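Putative phosphohistidine phosphatase SixA (Agrobacterium tumefaciens, PDB 2RFL) probably removes phosphate from phosphohistidine in proteins, as a phosphatase of the histidine phosphatase superfamily. Local coordinates at residues A[12-17]-A[111-116]. Sequence-based numbering, arbitrary orientation.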
ATOM      1  N   TYR A  12       4.345  -4.936  -1.840  1.00 35.51           N
ATOM      2  CA  TYR A  12       4.182  -3.491  -1.896  1.00 33.62           C
ATOM      3  C   TYR A  12       3.121  -3.083  -0.900  1.00 32.10           C
ATOM      4  O   TYR A  12       2.039  -3.716  -0.833  1.00 31.16           O
ATOM      5  CB  TYR A  12       3.766  -3.043  -3.283  1.00 33.66           C
ATOM      6  CG  TYR A  12       4.686  -3.477  -4.422  1.00 34.68           C
ATOM      7  CD1 TYR A  12       4.324  -4.531  -5.269  1.00 31.79           C
ATOM      8  CD2 TYR A  12       5.903  -2.782  -4.686  1.00 33.30           C
ATOM      9  CE1 TYR A  12       5.159  -4.911  -6.328  1.00 35.43           C
ATOM     10  CE2 TYR A  12       6.737  -3.148  -5.750  1.00 31.61           C
ATOM     11  CZ  TYR A  12       6.362  -4.215  -6.560  1.00 35.72           C
ATOM     12  OH  TYR A  12       7.174  -4.589  -7.612  1.00 36.09           O
ATOM     13  N   LEU A  13       3.454  -2.050  -0.123  1.00 30.41           N
ATOM     14  CA  LEU A  13       2.575  -1.439   0.873  1.00 29.81           C
ATOM     15  C   LEU A  13       2.329   0.038   0.627  1.00 30.23           C
ATOM     16  O   LEU A  13       3.226   0.886   0.874  1.00 29.49           O
ATOM     17  CB  LEU A  13       3.196  -1.558   2.274  1.00 30.69           C
ATOM     18  CG  LEU A  13       3.563  -2.879   2.928  1.00 28.37           C
ATOM     19  CD1 LEU A  13       4.175  -2.541   4.259  1.00 29.59           C
ATOM     20  CD2 LEU A  13       2.346  -3.699   3.115  1.00 31.07           C
ATOM     21  N   LEU A  14       1.094   0.330   0.217  1.00 29.86           N
ATOM     22  CA  LEU A  14       0.648   1.632  -0.260  1.00 30.24           C
ATOM     23  C   LEU A  14      -0.425   2.247   0.648  1.00 30.54           C
ATOM     24  O   LEU A  14      -1.543   1.731   0.801  1.00 30.36           O
ATOM     25  CB  LEU A  14       0.122   1.537  -1.734  1.00 29.80           C
ATOM     26  CG  LEU A  14      -0.465   2.812  -2.410  1.00 28.47           C
ATOM     27  CD1 LEU A  14       0.535   3.989  -2.506  1.00 25.85           C
ATOM     28  CD2 LEU A  14      -1.104   2.562  -3.793  1.00 23.26           C
ATOM     29  N   ARG A  15      -0.098   3.384   1.237  1.00 32.01           N
ATOM     30  CA  ARG A  15      -1.112   4.111   1.951  1.00 32.47           C
ATOM     31  C   ARG A  15      -1.865   4.944   0.927  1.00 33.22           C
ATOM     32  O   ARG A  15      -1.274   5.419  -0.037  1.00 31.91           O
ATOM     33  CB  ARG A  15      -0.530   4.954   3.068  1.00 32.51           C
ATOM     34  CG  ARG A  15      -1.630   5.602   3.917  1.00 32.65           C
ATOM     35  CD  ARG A  15      -1.159   6.156   5.233  1.00 28.81           C
ATOM     36  NE  ARG A  15      -2.210   6.971   5.793  1.00 24.97           N
ATOM     37  CZ  ARG A  15      -1.992   8.070   6.509  1.00 27.56           C
ATOM     38  NH1 ARG A  15      -0.747   8.443   6.802  1.00 27.33           N
ATOM     39  NH2 ARG A  15      -3.015   8.793   6.951  1.00 23.94           N
ATOM     40  N   HIS A  16      -3.178   5.071   1.126  1.00 34.36           N
ATOM     41  CA  HIS A  16      -4.035   5.823   0.245  1.00 35.96           C
ATOM     42  C   HIS A  16      -3.531   7.273   0.244  1.00 37.94           C
ATOM     43  O   HIS A  16      -2.865   7.713   1.194  1.00 37.18           O
ATOM     44  CB  HIS A  16      -5.510   5.736   0.690  1.00 35.62           C
ATOM     45  CG  HIS A  16      -5.785   6.418   1.996  1.00 36.69           C
ATOM     46  ND1 HIS A  16      -5.924   7.790   2.109  1.00 36.08           N
ATOM     47  CD2 HIS A  16      -5.885   5.928   3.254  1.00 36.50           C
ATOM     48  CE1 HIS A  16      -6.109   8.108   3.377  1.00 34.02           C
ATOM     49  NE2 HIS A  16      -6.102   6.997   4.089  1.00 33.84           N
ATOM     50  N   ALA A  17      -3.822   7.982  -0.845  1.00 39.84           N
ATOM     51  CA  ALA A  17      -3.436   9.369  -1.007  1.00 41.70           C
ATOM     52  C   ALA A  17      -4.238  10.256  -0.050  1.00 43.29           C
ATOM     53  O   ALA A  17      -5.169   9.757   0.622  1.00 42.42           O
ATOM     54  CB  ALA A  17      -3.632   9.792  -2.468  1.00 41.37           C
HETATM   55  N   MSE A 111       0.425  -6.201  -3.821  1.00 38.08           N
HETATM   56  CA  MSE A 111       0.334  -4.870  -3.307  1.00 36.08           C
HETATM   57  C   MSE A 111      -0.952  -4.700  -2.529  1.00 34.53           C
HETATM   58  O   MSE A 111      -2.047  -5.002  -3.023  1.00 33.65           O
HETATM   59  CB  MSE A 111       0.364  -3.852  -4.426  1.00 36.46           C
HETATM   60  CG  MSE A 111       0.051  -2.479  -3.931  1.00 37.81           C
HETATM   61 SE   MSE A 111       0.623  -1.116  -5.115  0.95 46.00          SE
HETATM   62  CE  MSE A 111      -1.065  -0.696  -6.092  1.00 36.84           C
ATOM     63  N   LEU A 112      -0.811  -4.185  -1.320  1.00 32.55           N
ATOM     64  CA  LEU A 112      -1.960  -3.864  -0.521  1.00 32.10           C
ATOM     65  C   LEU A 112      -2.227  -2.368  -0.556  1.00 31.54           C
ATOM     66  O   LEU A 112      -1.304  -1.588  -0.451  1.00 31.88           O
ATOM     67  CB  LEU A 112      -1.780  -4.377   0.922  1.00 31.29           C
ATOM     68  CG  LEU A 112      -1.556  -5.876   1.155  1.00 32.14           C
ATOM     69  CD1 LEU A 112      -1.867  -6.053   2.595  1.00 35.42           C
ATOM     70  CD2 LEU A 112      -2.416  -6.914   0.326  1.00 31.46           C
ATOM     71  N   VAL A 113      -3.496  -1.979  -0.690  1.00 31.01           N
ATOM     72  CA  VAL A 113      -3.917  -0.559  -0.633  1.00 31.24           C
ATOM     73  C   VAL A 113      -4.968  -0.344   0.492  1.00 31.11           C
ATOM     74  O   VAL A 113      -6.153  -0.610   0.342  1.00 29.65           O
ATOM     75  CB  VAL A 113      -4.452  -0.045  -2.022  1.00 31.05           C
ATOM     76  CG1 VAL A 113      -4.841   1.474  -2.006  1.00 31.25           C
ATOM     77  CG2 VAL A 113      -3.454  -0.337  -3.121  1.00 32.50           C
ATOM     78  N   GLY A 114      -4.505   0.156   1.629  1.00 32.53           N
ATOM     79  CA  GLY A 114      -5.380   0.404   2.790  1.00 32.29           C
ATOM     80  C   GLY A 114      -4.886   1.565   3.622  1.00 31.89           C
ATOM     81  O   GLY A 114      -4.260   2.485   3.091  1.00 31.54           O
ATOM     82  N   HIS A 115      -5.147   1.497   4.929  1.00 31.59           N
ATOM     83  CA  HIS A 115      -5.106   2.668   5.813  1.00 31.72           C
ATOM     84  C   HIS A 115      -4.232   2.442   7.031  1.00 31.81           C
ATOM     85  O   HIS A 115      -4.059   1.309   7.472  1.00 31.01           O
ATOM     86  CB  HIS A 115      -6.510   3.050   6.365  1.00 31.17           C
ATOM     87  CG  HIS A 115      -7.643   2.857   5.416  1.00 29.72           C
ATOM     88  ND1 HIS A 115      -8.456   3.896   5.021  1.00 32.83           N
ATOM     89  CD2 HIS A 115      -8.165   1.743   4.848  1.00 32.66           C
ATOM     90  CE1 HIS A 115      -9.410   3.446   4.226  1.00 31.66           C
ATOM     91  NE2 HIS A 115      -9.251   2.141   4.097  1.00 35.42           N
ATOM     92  N   ASN A 116      -3.716   3.550   7.567  1.00 32.05           N
ATOM     93  CA  ASN A 116      -3.158   3.634   8.917  1.00 32.29           C
ATOM     94  C   ASN A 116      -4.253   3.426   9.984  1.00 32.25           C
ATOM     95  O   ASN A 116      -5.391   3.779   9.742  1.00 32.69           O
ATOM     96  CB  ASN A 116      -2.472   5.001   9.110  1.00 32.42           C
ATOM     97  CG  ASN A 116      -0.979   4.988   8.738  1.00 33.87           C
ATOM     98  OD1 ASN A 116      -0.372   3.938   8.482  1.00 35.29           O
ATOM     99  ND2 ASN A 116      -0.380   6.163   8.735  1.00 36.97           N
TER
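The two central parallel strands of the histidine phosphatase fold meet here, and at their C-terminal ends H16, in the RHA sequence 15-17, lies beside H115, in the GHN sequence 114-116. In this superfamily the histidine after the first strand is the one normally phosphorylated, and a second histidine follows the other strand; H16 and H115 probably fill these places. Their ring planes stand 60° apart, with H16 CD2 3.7 Å from H115 ND1. With chi1 at 67°, CG of H16 sits between the backbone N and the carbonyl carbon, and ND1 reaches forward to A17 O in a 2.6 Å hydrogen bond, which fixes the ring's rotation. H115 NE2 is bonded to S61 OG.

R15, its chain extended, crosses N116 at about a right angle, and the amide lies over one face of the guanidinium, toward its rim, the planes 30° apart. R15 NH1 and N116 ND2 approach to 3.0 Å; both donate to F140 O, which accounts plausibly for two donors lying so close. An arginine suits this place: its aliphatic stem carries a planar cation past the strand end, where in this superfamily the arginine beside the histidine normally binds phosphate, as R15 probably does.

Behind the site the strands are joined by L112 N to Y12 O (2.9 Å) and L14 N to L112 O (3.1 Å), then by weak bonds from G114 N to L14 O and from H16 N to G114 O. Y12, L14, M111 and V113 share one face. Y12 CB packs on M111 CB at 3.7 Å; L14, its CG anti to the backbone N, lies alongside beta-branched V113, pointing the same way, and its CD2 meets V113 CG2 at 3.8 Å and the flexible selenomethionine's methyl, M111 CE, at 4.0 Å. L14 and V113 continue this apolar layer onto helix 64-77, while strand 57-60 flanks 109-114 and the antiparallel strand 145-149 flanks 10-15.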